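Local coordinates for mandelate racemase/muconate lactonizing protein (Alicyclobacillus acidocaldarius LAA1, PDB 3QLD) that belongs to the mandelate racemase/muconate lactonizing group of the enolase superfamily, joining an N-terminal alpha+beta domain to a C-terminal TIM-type barrel, at residues A77-L80 with S84-Q87; Q163-V168 with S327-E332; R176-I181 with D213-Q218; D227-L232 with L255-R260. All blocks are in the same frame, centred on the assembly; numbering follows the deposited sequence.

Interaction 1. Residues A77-L80 with S84-Q87; sequences ARWL and SQDQ
Gln85 lays its side chain over one face of the indole of Trp79, at the point where helix 61-80 of the enolase-type N-terminal domain ends and the chain doubles back on its last turn. Trp79 has CG anti to the backbone N (chi1 177°), which swings the end of the indole toward the returning segment. Gln85 CG stands 3.5 Å from the centroid of the Trp79 six-membered ring and only 7° off its normal, a CH-pi contact. A bend at chi2 then turns the terminal amide back above the indole. Amide and ring planes are 16° apart and stacked, and Gln85 NE2 comes within 3.3 Å of Trp79 CZ2. Nearer the backbone, Gln85 CB rests 3.9 Å from the carbonyl O of Leu80, bringing the short 3-10 segment against the helix end. The indole is buried, with Thr93 and Ala97 also packing on it, and its N-H is taken up by the carboxylate of Glu96. Weak help for the amide comes from its own segment: Ser84 OG donates to Gln85 OE1 over 3.4 Å.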
loop_
_atom_site.group_PDB
_atom_site.type_symbol
_atom_site.label_atom_id
_atom_site.label_comp_id
_atom_site.label_asym_id
_atom_site.label_seq_id
_atom_site.Cartn_x
_atom_site.Cartn_y
_atom_site.Cartn_z
ATOM N N ALA A 77 15.889 -3.666 -16.041
ATOM C CA ALA A 77 17.173 -3.817 -16.752
ATOM C C ALA A 77 17.826 -5.145 -16.437
ATOM O O ALA A 77 18.337 -5.815 -17.322
ATOM C CB ALA A 77 18.124 -2.699 -16.365
ATOM N N ARG A 78 17.805 -5.541 -15.168
ATOM C CA ARG A 78 18.428 -6.806 -14.787
ATOM C C ARG A 78 17.724 -7.945 -15.532
ATOM O O ARG A 78 18.396 -8.832 -16.089
ATOM C CB ARG A 78 18.407 -7.007 -13.257
ATOM C CG ARG A 78 19.125 -8.289 -12.729
ATOM C CD ARG A 78 19.060 -8.384 -11.158
ATOM N NE ARG A 78 17.738 -8.860 -10.696
ATOM C CZ ARG A 78 17.037 -8.346 -9.667
ATOM N NH1 ARG A 78 17.510 -7.316 -8.969
ATOM N NH2 ARG A 78 15.850 -8.856 -9.338
ATOM N N TRP A 79 16.394 -7.889 -15.595
ATOM C CA TRP A 79 15.593 -8.931 -16.232
ATOM C C TRP A 79 15.828 -8.981 -17.751
ATOM O O TRP A 79 15.825 -10.072 -18.332
ATOM C CB TRP A 79 14.120 -8.719 -15.906
ATOM C CG TRP A 79 13.084 -9.650 -16.531
ATOM C CD1 TRP A 79 12.687 -10.862 -16.044
ATOM C CD2 TRP A 79 12.253 -9.400 -17.696
ATOM N NE1 TRP A 79 11.706 -11.401 -16.835
ATOM C CE2 TRP A 79 11.390 -10.524 -17.841
ATOM C CE3 TRP A 79 12.121 -8.327 -18.590
ATOM C CZ2 TRP A 79 10.463 -10.644 -18.880
ATOM C CZ3 TRP A 79 11.190 -8.430 -19.635
ATOM C CH2 TRP A 79 10.342 -9.606 -19.757
ATOM N N LEU A 80 16.036 -7.810 -18.371
ATOM C CA LEU A 80 16.243 -7.703 -19.806
ATOM C C LEU A 80 17.529 -8.388 -20.225
ATOM O O LEU A 80 17.649 -8.863 -21.347
ATOM C CB LEU A 80 16.268 -6.240 -20.251
ATOM C CG LEU A 80 14.891 -5.569 -20.369
ATOM C CD1 LEU A 80 15.120 -4.083 -20.606
ATOM C CD2 LEU A 80 14.033 -6.128 -21.449
ATOM N N SER A 84 16.785 -15.943 -20.827
ATOM C CA SER A 84 15.396 -16.160 -21.241
ATOM C C SER A 84 14.705 -14.960 -21.988
ATOM O O SER A 84 13.698 -15.125 -22.675
ATOM C CB SER A 84 14.585 -16.640 -20.025
ATOM O OG SER A 84 13.184 -16.635 -20.292
ATOM N N GLN A 85 15.251 -13.752 -21.858
ATOM C CA GLN A 85 14.795 -12.644 -22.679
ATOM C C GLN A 85 15.709 -12.494 -23.929
ATOM O O GLN A 85 15.546 -11.566 -24.716
ATOM C CB GLN A 85 14.707 -11.349 -21.831
ATOM C CG GLN A 85 13.358 -11.130 -21.049
ATOM C CD GLN A 85 12.530 -12.422 -20.752
ATOM O OE1 GLN A 85 12.953 -13.254 -19.958
ATOM N NE2 GLN A 85 11.338 -12.568 -21.399
ATOM N N ASP A 86 16.623 -13.458 -24.111
ATOM C CA ASP A 86 17.588 -13.534 -25.219
ATOM C C ASP A 86 17.086 -13.265 -26.641
ATOM O O ASP A 86 17.828 -12.720 -27.479
ATOM C CB ASP A 86 18.166 -14.948 -25.247
ATOM C CG ASP A 86 19.612 -14.970 -25.589
ATOM O OD1 ASP A 86 20.085 -13.969 -26.183
ATOM O OD2 ASP A 86 20.286 -15.984 -25.278
ATOM N N GLN A 87 15.877 -13.721 -26.955
ATOM C CA GLN A 87 15.417 -13.631 -28.347
ATOM C C GLN A 87 14.087 -12.950 -28.445
ATOM O O GLN A 87 13.875 -12.079 -29.301
ATOM C CB GLN A 87 15.387 -15.006 -29.042
ATOM C CG GLN A 87 14.689 -16.149 -28.259
ATOM C CD GLN A 87 14.103 -17.223 -29.194
ATOM O OE1 GLN A 87 14.634 -17.493 -30.287
ATOM N NE2 GLN A 87 12.995 -17.823 -28.772
#

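Interaction 2. Residues Q163-V168 with S327-E332; sequences QGFRRV and SDRYFE
Arg329 reaches from its loop toward Phe165 and Gln163, which approach it from the opposite direction. Its CB lies over the rim of the neighbouring Tyr330 ring, 4.2 Å above that plane. From there CG leaves beside the backbone N, anti to the carbonyl carbon (chi1 -69°), and the chain bends at chi2 and again at chi3. The bends bring Arg329 CD to 3.6 Å from Phe165 CZ, an aliphatic carbon against the far end of the aromatic ring. At the tip, Arg329 NH1 comes to 3.5 Å from Phe165 CE2, approaching obliquely with the guanidinium and ring planes 69° apart. The same nitrogen is 3.5 Å from Gln163 OE1, where amide and guanidinium planes differ by 24°. This is a polar proximity rather than a formed hydrogen bond, and the other end of the Gln163 amide, NE2, is engaged by the carbonyl O of Ala159. The loop bearing the arginine is itself folded tightly, since Ser327 O accepts from both Tyr330 N and Phe331 N. On the other side, Gly164 takes positive phi in a Schellman motif that ends the preceding helix and turns the chain toward the barrel. Within this modified TIM-type barrel, Phe165 is wedged between Ala160 of helix 150-162 and Val140 and Ala142 of strand 137-144, and meets Phe342 edge-to-face; Arg329 meets the CZ end of this buried ring, just ahead of strand 167-171.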
loop_
_atom_site.group_PDB
_atom_site.type_symbol
_atom_site.label_atom_id
_atom_site.label_comp_id
_atom_site.label_asym_id
_atom_site.label_seq_id
_atom_site.Cartn_x
_atom_site.Cartn_y
_atom_site.Cartn_z
ATOM N N GLN A 163 -25.237 16.374 -24.834
ATOM C CA GLN A 163 -23.932 16.138 -25.473
ATOM C C GLN A 163 -23.749 14.695 -25.884
ATOM O O GLN A 163 -22.768 14.345 -26.529
ATOM C CB GLN A 163 -22.815 16.612 -24.565
ATOM C CG GLN A 163 -22.859 18.118 -24.341
ATOM C CD GLN A 163 -21.841 18.577 -23.346
ATOM O OE1 GLN A 163 -20.645 18.516 -23.610
ATOM N NE2 GLN A 163 -22.302 19.048 -22.189
ATOM N N GLY A 164 -24.721 13.862 -25.510
ATOM C CA GLY A 164 -24.777 12.458 -25.885
ATOM C C GLY A 164 -24.219 11.410 -24.918
ATOM O O GLY A 164 -24.163 10.206 -25.265
ATOM N N PHE A 165 -23.784 11.850 -23.727
ATOM C CA PHE A 165 -23.152 10.919 -22.752
ATOM C C PHE A 165 -24.200 9.903 -22.389
ATOM O O PHE A 165 -25.349 10.281 -22.141
ATOM C CB PHE A 165 -22.778 11.652 -21.478
ATOM C CG PHE A 165 -21.560 12.504 -21.603
ATOM C CD1 PHE A 165 -20.278 11.937 -21.520
ATOM C CD2 PHE A 165 -21.687 13.886 -21.784
ATOM C CE1 PHE A 165 -19.136 12.755 -21.658
ATOM C CE2 PHE A 165 -20.543 14.700 -21.896
ATOM C CZ PHE A 165 -19.253 14.103 -21.821
ATOM N N ARG A 166 -23.803 8.646 -22.291
ATOM C CA ARG A 166 -24.754 7.543 -22.229
ATOM C C ARG A 166 -24.999 7.098 -20.775
ATOM O O ARG A 166 -25.773 6.167 -20.502
ATOM C CB ARG A 166 -24.260 6.395 -23.102
ATOM C CG ARG A 166 -24.241 6.778 -24.627
ATOM C CD ARG A 166 -25.668 7.119 -25.176
ATOM N NE ARG A 166 -25.669 6.990 -26.649
ATOM C CZ ARG A 166 -25.311 5.877 -27.302
ATOM N NH1 ARG A 166 -24.950 4.800 -26.626
ATOM N NH2 ARG A 166 -25.311 5.820 -28.629
ATOM N N ARG A 167 -24.344 7.791 -19.847
ATOM C CA ARG A 167 -24.552 7.550 -18.396
ATOM C C ARG A 167 -24.320 8.830 -17.698
ATOM O O ARG A 167 -23.424 9.609 -18.103
ATOM C CB ARG A 167 -23.577 6.500 -17.877
ATOM C CG ARG A 167 -23.931 5.937 -16.470
ATOM C CD ARG A 167 -23.010 4.803 -15.989
ATOM N NE ARG A 167 -21.616 5.272 -15.865
ATOM C CZ ARG A 167 -20.578 4.441 -15.960
ATOM N NH1 ARG A 167 -20.782 3.143 -16.070
ATOM N NH2 ARG A 167 -19.326 4.886 -15.875
ATOM N N VAL A 168 -25.055 9.075 -16.621
ATOM C CA VAL A 168 -24.550 10.085 -15.698
ATOM C C VAL A 168 -24.199 9.444 -14.349
ATOM O O VAL A 168 -24.956 8.562 -13.878
ATOM C CB VAL A 168 -25.525 11.295 -15.444
ATOM C CG1 VAL A 168 -25.680 12.141 -16.742
ATOM C CG2 VAL A 168 -26.878 10.843 -14.855
ATOM N N SER A 327 -10.370 14.119 -24.709
ATOM C CA SER A 327 -9.209 14.910 -24.240
ATOM C C SER A 327 -9.596 16.307 -23.841
ATOM O O SER A 327 -9.105 16.866 -22.870
ATOM C CB SER A 327 -8.208 15.142 -25.401
ATOM O OG SER A 327 -7.605 13.961 -25.830
ATOM N N ASP A 328 -10.439 16.900 -24.673
ATOM C CA ASP A 328 -10.670 18.311 -24.585
ATOM C C ASP A 328 -11.534 18.715 -23.384
ATOM O O ASP A 328 -11.594 19.893 -23.060
ATOM C CB ASP A 328 -11.219 18.857 -25.910
ATOM C CG ASP A 328 -12.629 18.349 -26.241
ATOM O OD1 ASP A 328 -13.269 17.654 -25.416
ATOM O OD2 ASP A 328 -13.107 18.654 -27.369
ATOM N N ARG A 329 -12.176 17.751 -22.709
ATOM C CA ARG A 329 -12.973 18.089 -21.518
ATOM C C ARG A 329 -12.018 18.526 -20.398
ATOM O O ARG A 329 -12.402 19.226 -19.439
ATOM C CB ARG A 329 -13.862 16.913 -21.059
ATOM C CG ARG A 329 -15.038 16.591 -22.044
ATOM C CD ARG A 329 -16.359 16.167 -21.324
ATOM N NE ARG A 329 -16.659 16.982 -20.133
ATOM C CZ ARG A 329 -17.808 17.628 -19.889
ATOM N NH1 ARG A 329 -18.825 17.568 -20.749
ATOM N NH2 ARG A 329 -17.930 18.354 -18.764
ATOM N N TYR A 330 -10.758 18.147 -20.566
ATOM C CA TYR A 330 -9.785 18.247 -19.489
ATOM C C TYR A 330 -8.594 19.196 -19.830
ATOM O O TYR A 330 -8.186 19.988 -18.967
ATOM C CB TYR A 330 -9.308 16.844 -19.046
ATOM C CG TYR A 330 -10.305 15.650 -18.900
ATOM C CD1 TYR A 330 -11.326 15.599 -17.902
ATOM C CD2 TYR A 330 -10.150 14.515 -19.709
ATOM C CE1 TYR A 330 -12.208 14.413 -17.769
ATOM C CE2 TYR A 330 -10.988 13.371 -19.585
ATOM C CZ TYR A 330 -12.001 13.296 -18.619
ATOM O OH TYR A 330 -12.751 12.089 -18.583
ATOM N N PHE A 331 -8.078 19.136 -21.071
ATOM C CA PHE A 331 -6.858 19.888 -21.463
ATOM C C PHE A 331 -6.944 20.718 -22.752
ATOM O O PHE A 331 -7.277 20.169 -23.789
ATOM C CB PHE A 331 -5.735 18.899 -21.708
ATOM C CG PHE A 331 -5.457 17.985 -20.557
ATOM C CD1 PHE A 331 -4.804 18.458 -19.432
ATOM C CD2 PHE A 331 -5.774 16.614 -20.634
ATOM C CE1 PHE A 331 -4.512 17.612 -18.355
ATOM C CE2 PHE A 331 -5.479 15.745 -19.569
ATOM C CZ PHE A 331 -4.849 16.268 -18.406
ATOM N N GLU A 332 -6.529 21.995 -22.694
ATOM C CA GLU A 332 -6.298 22.814 -23.892
ATOM C C GLU A 332 -5.341 22.089 -24.857
ATOM O O GLU A 332 -5.569 22.103 -26.051
ATOM C CB GLU A 332 -5.723 24.221 -23.541
ATOM C CG GLU A 332 -5.424 25.212 -24.772
ATOM C CD GLU A 332 -3.971 25.163 -25.347
ATOM O OE1 GLU A 332 -2.984 24.990 -24.594
ATOM O OE2 GLU A 332 -3.799 25.309 -26.577
#

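Interaction 3. Residues R176-I181 with D213-Q218; sequences RDRAAI and DAYDLQ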
loop_
_atom_site.group_PDB
_atom_site.type_symbol
_atom_site.label_atom_id
_atom_site.label_comp_id
_atom_site.label_asym_id
_atom_site.label_seq_id
_atom_site.Cartn_x
_atom_site.Cartn_y
_atom_site.Cartn_z
ATOM N N ARG A 176 -27.769 14.663 0.896
ATOM C CA ARG A 176 -27.784 15.175 -0.484
ATOM C C ARG A 176 -27.628 13.952 -1.359
ATOM O O ARG A 176 -26.614 13.739 -1.984
ATOM C CB ARG A 176 -26.660 16.187 -0.701
ATOM C CG ARG A 176 -26.024 16.717 0.636
ATOM C CD ARG A 176 -25.541 18.191 0.656
ATOM N NE ARG A 176 -25.016 18.674 -0.628
ATOM C CZ ARG A 176 -23.857 19.309 -0.802
ATOM N NH1 ARG A 176 -23.497 19.704 -2.026
ATOM N NH2 ARG A 176 -23.055 19.568 0.241
ATOM N N ASP A 177 -28.686 13.148 -1.401
ATOM C CA ASP A 177 -28.687 11.910 -2.166
ATOM C C ASP A 177 -30.070 11.654 -2.793
ATOM O O ASP A 177 -30.201 11.738 -4.011
ATOM C CB ASP A 177 -28.199 10.692 -1.321
ATOM C CG ASP A 177 -28.772 10.662 0.119
ATOM O OD1 ASP A 177 -29.886 11.148 0.388
ATOM O OD2 ASP A 177 -28.089 10.116 1.020
ATOM N N ARG A 178 -31.054 11.348 -1.957
ATOM C CA ARG A 178 -32.398 10.938 -2.436
ATOM C C ARG A 178 -33.019 12.033 -3.345
ATOM O O ARG A 178 -33.574 11.734 -4.408
ATOM C CB ARG A 178 -33.311 10.607 -1.240
ATOM C CG ARG A 178 -34.546 9.819 -1.635
ATOM C CD ARG A 178 -35.646 9.865 -0.591
ATOM N NE ARG A 178 -36.937 9.400 -1.136
ATOM C CZ ARG A 178 -38.115 10.015 -0.995
ATOM N NH1 ARG A 178 -38.220 11.169 -0.323
ATOM N NH2 ARG A 178 -39.214 9.464 -1.526
ATOM N N ALA A 179 -32.893 13.295 -2.939
ATOM C CA ALA A 179 -33.562 14.395 -3.684
ATOM C C ALA A 179 -33.017 14.594 -5.123
ATOM O O ALA A 179 -33.785 14.670 -6.136
ATOM C CB ALA A 179 -33.508 15.683 -2.870
ATOM N N ALA A 180 -31.690 14.636 -5.219
ATOM C CA ALA A 180 -31.039 14.695 -6.510
ATOM C C ALA A 180 -31.406 13.505 -7.379
ATOM O O ALA A 180 -31.800 13.709 -8.536
ATOM C CB ALA A 180 -29.496 14.810 -6.353
ATOM N N ILE A 181 -31.217 12.273 -6.869
ATOM C CA ILE A 181 -31.483 11.065 -7.658
ATOM C C ILE A 181 -32.953 10.940 -8.105
ATOM O O ILE A 181 -33.205 10.601 -9.269
ATOM C CB ILE A 181 -31.015 9.743 -6.945
ATOM C CG1 ILE A 181 -29.497 9.793 -6.680
ATOM C CG2 ILE A 181 -31.450 8.501 -7.761
ATOM C CD1 ILE A 181 -28.992 8.779 -5.632
ATOM N N ASP A 213 -32.832 2.189 -3.634
ATOM C CA ASP A 213 -33.150 1.072 -4.519
ATOM C C ASP A 213 -34.349 1.396 -5.411
ATOM O O ASP A 213 -34.515 0.779 -6.473
ATOM C CB ASP A 213 -33.518 -0.154 -3.657
ATOM C CG ASP A 213 -32.289 -0.889 -3.117
ATOM O OD1 ASP A 213 -31.133 -0.572 -3.517
ATOM O OD2 ASP A 213 -32.491 -1.780 -2.257
ATOM N N ALA A 214 -35.163 2.349 -4.986
ATOM C CA ALA A 214 -36.388 2.650 -5.768
ATOM C C ALA A 214 -36.063 3.258 -7.159
ATOM O O ALA A 214 -36.920 3.240 -8.057
ATOM C CB ALA A 214 -37.316 3.513 -4.978
ATOM N N TYR A 215 -34.820 3.752 -7.343
ATOM C CA TYR A 215 -34.443 4.480 -8.557
ATOM C C TYR A 215 -33.665 3.773 -9.615
ATOM O O TYR A 215 -33.268 4.428 -10.619
ATOM C CB TYR A 215 -33.786 5.826 -8.166
ATOM C CG TYR A 215 -34.618 6.541 -7.159
ATOM C CD1 TYR A 215 -35.886 7.029 -7.496
ATOM C CD2 TYR A 215 -34.196 6.698 -5.851
ATOM C CE1 TYR A 215 -36.689 7.672 -6.542
ATOM C CE2 TYR A 215 -34.978 7.303 -4.905
ATOM C CZ TYR A 215 -36.241 7.794 -5.265
ATOM O OH TYR A 215 -37.033 8.422 -4.318
ATOM N N ASP A 216 -33.411 2.477 -9.380
ATOM C CA ASP A 216 -32.744 1.594 -10.316
ATOM C C ASP A 216 -31.380 2.119 -10.823
ATOM O O ASP A 216 -31.128 2.124 -12.012
ATOM C CB ASP A 216 -33.707 1.244 -11.485
ATOM C CG ASP A 216 -35.062 0.706 -10.987
ATOM O OD1 ASP A 216 -35.230 0.377 -9.761
ATOM O OD2 ASP A 216 -35.973 0.620 -11.846
ATOM N N LEU A 217 -30.518 2.551 -9.881
ATOM C CA LEU A 217 -29.122 2.964 -10.184
ATOM C C LEU A 217 -28.387 1.799 -10.745
ATOM O O LEU A 217 -28.603 0.684 -10.316
ATOM C CB LEU A 217 -28.444 3.450 -8.867
ATOM C CG LEU A 217 -29.018 4.681 -8.206
ATOM C CD1 LEU A 217 -28.430 4.890 -6.808
ATOM C CD2 LEU A 217 -28.758 5.937 -9.079
ATOM N N GLN A 218 -27.487 2.042 -11.664
ATOM C CA GLN A 218 -26.622 1.015 -12.171
ATOM C C GLN A 218 -25.685 0.463 -11.055
ATOM O O GLN A 218 -25.376 -0.732 -11.039
ATOM C CB GLN A 218 -25.822 1.610 -13.317
ATOM C CG GLN A 218 -25.083 0.610 -14.131
ATOM C CD GLN A 218 -24.352 1.279 -15.277
ATOM O OE1 GLN A 218 -23.202 1.727 -15.125
ATOM N NE2 GLN A 218 -25.033 1.419 -16.401
#
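Ile181 and Tyr215 bring their CA atoms to 7.3 Å where the first turn of helix 178-187 passes the end of a 3-10 turn, at 213-215. Both elements belong to the outer layer of the TIM-type barrel: the second segment leads from helix 206-211 into strand 220-221. Ile181 is the apolar centre of the contact. Ile181 CG2, anti to the backbone N, lies 3.6 Å from Tyr215 CB and approaches the ring root obliquely, while it also meets Leu217 CD2 at 3.9 Å. The other branch, ending in CD1, comes up to Leu217 CD1, so that both methyl groups of the leucine are used. Asp216, with positive phi and psi, turns the chain between Tyr215 and Leu217 and lets both side chains face the helix; Leu217 goes on to pack against Ile193 and Ala195 of strand 192-196. Toward the surface, the extended Arg178 side chain crosses the tyrosine at about a right angle. Arg178 NE donates a weak, bent hydrogen bond to Tyr215 OH, 3.3 Å long with an angle of 124° at the hydrogen. Behind it, Asp177 occupies the N-cap position without a capping bond; instead its OD1 accepts from Arg178 N at 2.6 Å, on the anti side and 18° out of the carboxylate plane.

Interaction 4. Residues D227-L232 with L255-R260; sequences DDWFDL and LKLTAR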
loop_
_atom_site.group_PDB
_atom_site.type_symbol
_atom_site.label_atom_id
_atom_site.label_comp_id
_atom_site.label_asym_id
_atom_site.label_seq_id
_atom_site.Cartn_x
_atom_site.Cartn_y
_atom_site.Cartn_z
ATOM N N ASP A 227 -12.876 0.818 5.831
ATOM C CA ASP A 227 -12.805 0.451 7.293
ATOM C C ASP A 227 -13.073 -0.991 7.721
ATOM O O ASP A 227 -12.474 -1.454 8.715
ATOM C CB ASP A 227 -13.765 1.314 8.144
ATOM C CG ASP A 227 -13.150 2.652 8.551
ATOM O OD1 ASP A 227 -11.918 2.804 8.400
ATOM O OD2 ASP A 227 -13.912 3.542 9.018
ATOM N N ASP A 228 -13.965 -1.694 7.017
ATOM C CA ASP A 228 -14.341 -3.037 7.440
ATOM C C ASP A 228 -15.203 -3.777 6.388
ATOM O O ASP A 228 -16.202 -3.293 5.824
ATOM C CB ASP A 228 -14.719 -3.011 8.970
ATOM C CG ASP A 228 -15.796 -4.002 9.423
ATOM O OD1 ASP A 228 -16.005 -4.017 10.672
ATOM O OD2 ASP A 228 -16.406 -4.757 8.635
ATOM N N TRP A 229 -14.632 -4.906 6.026
ATOM C CA TRP A 229 -15.111 -5.740 4.986
ATOM C C TRP A 229 -16.477 -6.310 5.342
ATOM O O TRP A 229 -17.338 -6.487 4.469
ATOM C CB TRP A 229 -14.116 -6.870 4.793
ATOM C CG TRP A 229 -12.926 -6.521 3.965
ATOM C CD1 TRP A 229 -11.618 -6.424 4.389
ATOM C CD2 TRP A 229 -12.921 -6.196 2.569
ATOM N NE1 TRP A 229 -10.799 -6.083 3.321
ATOM C CE2 TRP A 229 -11.571 -5.940 2.198
ATOM C CE3 TRP A 229 -13.930 -6.110 1.586
ATOM C CZ2 TRP A 229 -11.203 -5.601 0.886
ATOM C CZ3 TRP A 229 -13.555 -5.810 0.261
ATOM C CH2 TRP A 229 -12.208 -5.544 -0.067
ATOM N N PHE A 230 -16.698 -6.573 6.637
ATOM C CA PHE A 230 -17.968 -7.142 7.020
ATOM C C PHE A 230 -19.092 -6.150 7.025
ATOM O O PHE A 230 -20.207 -6.542 6.714
ATOM C CB PHE A 230 -17.881 -7.950 8.321
ATOM C CG PHE A 230 -17.608 -9.383 8.036
ATOM C CD1 PHE A 230 -16.342 -9.901 8.190
ATOM C CD2 PHE A 230 -18.603 -10.181 7.448
ATOM C CE1 PHE A 230 -16.087 -11.228 7.857
ATOM C CE2 PHE A 230 -18.379 -11.497 7.120
ATOM C CZ PHE A 230 -17.109 -12.033 7.324
ATOM N N ASP A 231 -18.789 -4.874 7.315
ATOM C CA ASP A 231 -19.790 -3.792 7.192
ATOM C C ASP A 231 -20.217 -3.693 5.740
ATOM O O ASP A 231 -21.399 -3.492 5.443
ATOM C CB ASP A 231 -19.215 -2.407 7.654
ATOM C CG ASP A 231 -19.046 -2.325 9.250
ATOM O OD1 ASP A 231 -19.539 -3.207 9.961
ATOM O OD2 ASP A 231 -18.482 -1.347 9.752
ATOM N N LEU A 232 -19.253 -3.787 4.839
ATOM C CA LEU A 232 -19.565 -3.748 3.416
ATOM C C LEU A 232 -20.456 -4.952 2.953
ATOM O O LEU A 232 -21.426 -4.820 2.167
ATOM C CB LEU A 232 -18.297 -3.635 2.624
ATOM C CG LEU A 232 -18.582 -3.272 1.155
ATOM C CD1 LEU A 232 -19.294 -1.856 1.060
ATOM C CD2 LEU A 232 -17.273 -3.251 0.429
ATOM N N LEU A 255 -10.137 -8.732 -4.902
ATOM C CA LEU A 255 -11.327 -9.005 -5.716
ATOM C C LEU A 255 -11.865 -10.368 -5.360
ATOM O O LEU A 255 -13.052 -10.509 -5.220
ATOM C CB LEU A 255 -11.018 -8.954 -7.219
ATOM C CG LEU A 255 -12.270 -9.160 -8.139
ATOM C CD1 LEU A 255 -13.285 -8.053 -7.943
ATOM C CD2 LEU A 255 -11.832 -9.169 -9.597
ATOM N N LYS A 256 -11.008 -11.383 -5.219
ATOM C CA LYS A 256 -11.459 -12.713 -4.691
ATOM C C LYS A 256 -12.201 -12.638 -3.358
ATOM O O LYS A 256 -13.258 -13.289 -3.173
ATOM C CB LYS A 256 -10.311 -13.769 -4.639
ATOM C CG LYS A 256 -9.971 -14.284 -6.016
ATOM C CD LYS A 256 -8.751 -15.288 -5.991
ATOM C CE LYS A 256 -8.442 -15.722 -7.437
ATOM N NZ LYS A 256 -7.430 -16.833 -7.563
ATOM N N LEU A 257 -11.667 -11.831 -2.445
ATOM C CA LEU A 257 -12.251 -11.666 -1.124
ATOM C C LEU A 257 -13.609 -10.918 -1.266
ATOM O O LEU A 257 -14.616 -11.284 -0.627
ATOM C CB LEU A 257 -11.287 -10.873 -0.209
ATOM C CG LEU A 257 -11.921 -10.449 1.136
ATOM C CD1 LEU A 257 -12.319 -11.695 2.025
ATOM C CD2 LEU A 257 -11.064 -9.474 1.904
ATOM N N THR A 258 -13.620 -9.853 -2.075
ATOM C CA THR A 258 -14.891 -9.124 -2.369
ATOM C C THR A 258 -16.011 -10.041 -2.794
ATOM O O THR A 258 -17.116 -10.011 -2.220
ATOM C CB THR A 258 -14.671 -8.059 -3.459
ATOM O OG1 THR A 258 -13.777 -7.101 -2.936
ATOM C CG2 THR A 258 -15.977 -7.336 -3.786
ATOM N N ALA A 259 -15.684 -10.885 -3.771
ATOM C CA ALA A 259 -16.618 -11.842 -4.336
ATOM C C ALA A 259 -17.031 -12.883 -3.292
ATOM O O ALA A 259 -18.189 -13.260 -3.230
ATOM C CB ALA A 259 -15.994 -12.499 -5.552
ATOM N N ARG A 260 -16.092 -13.318 -2.449
ATOM C CA ARG A 260 -16.365 -14.328 -1.444
ATOM C C ARG A 260 -17.323 -13.780 -0.374
ATOM O O ARG A 260 -18.229 -14.498 0.102
ATOM C CB ARG A 260 -15.048 -14.860 -0.835
ATOM C CG ARG A 260 -15.221 -15.980 0.184
ATOM C CD ARG A 260 -15.580 -17.315 -0.452
ATOM N NE ARG A 260 -15.741 -18.326 0.584
ATOM C CZ ARG A 260 -14.852 -19.303 0.851
ATOM N NH1 ARG A 260 -13.736 -19.426 0.140
ATOM N NH2 ARG A 260 -15.095 -20.189 1.825
#
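Two successive helices on the outside of the TIM-type barrel, 229-238 and 252-261, meet here through Trp229, Leu257 and Thr258, at the interface with the second subunit. The CA atoms of Trp229 and Thr258 are 8.1 Å apart, and the indole reaches across between them. With CG anti to the carbonyl carbon (chi1 -81°), the indole of Trp229 projects toward helix 252-261 and offers one face to Leu257. The touching branch is Leu257 CD2, 3.6 Å from the centroid of the Trp229 five-membered ring and 12° off the normal, a CH-pi contact over the face. Thr258 meets the other end of the indole, its side chain crossing at about a right angle, with OG1 3.5 Å from Trp229 CZ3. That hydroxyl is hydrogen-bonded to the carbonyl O of Glu254 one turn back, and its approach to the ring is oblique, a packing contact. All three side chains are buried. Arg253 of the second subunit adds a cation-pi contact to Trp229, and Leu257 of that subunit also packs on it, so the indole joins intrachain and intersubunit packing. The tryptophan opens its helix, and the residue before it is the N-cap: Asp228 OD2 grips two backbone amides, weakly that of Phe230 and more firmly that of Asp231, whose N lies 2.7 Å from OD2 with a 157° bond, meeting the oxygen from above the carboxylate plane.

Interactions 2, 3 and 4 all lie in the barrel domain, whereas interaction 1 belongs to the N-terminal domain, its centre 42 Å from that of interaction 2 and on the opposite side of the chain's centre. Interactions 3 and 4 follow each other inside the long loop closed by interaction 2; their nearest atoms are about 12 Å apart. Only interactions 2 and 3 touch: Arg167 NH1 reaches Gln218 OE1 at 3.0 Å, a probable hydrogen bond linking the segment of strand 167-171 with the one leading into strand 220-221. The second subunit lies against interaction 4 and also reaches Arg78 of interaction 1, through its His23, while no other chain touches interactions 2 and 3.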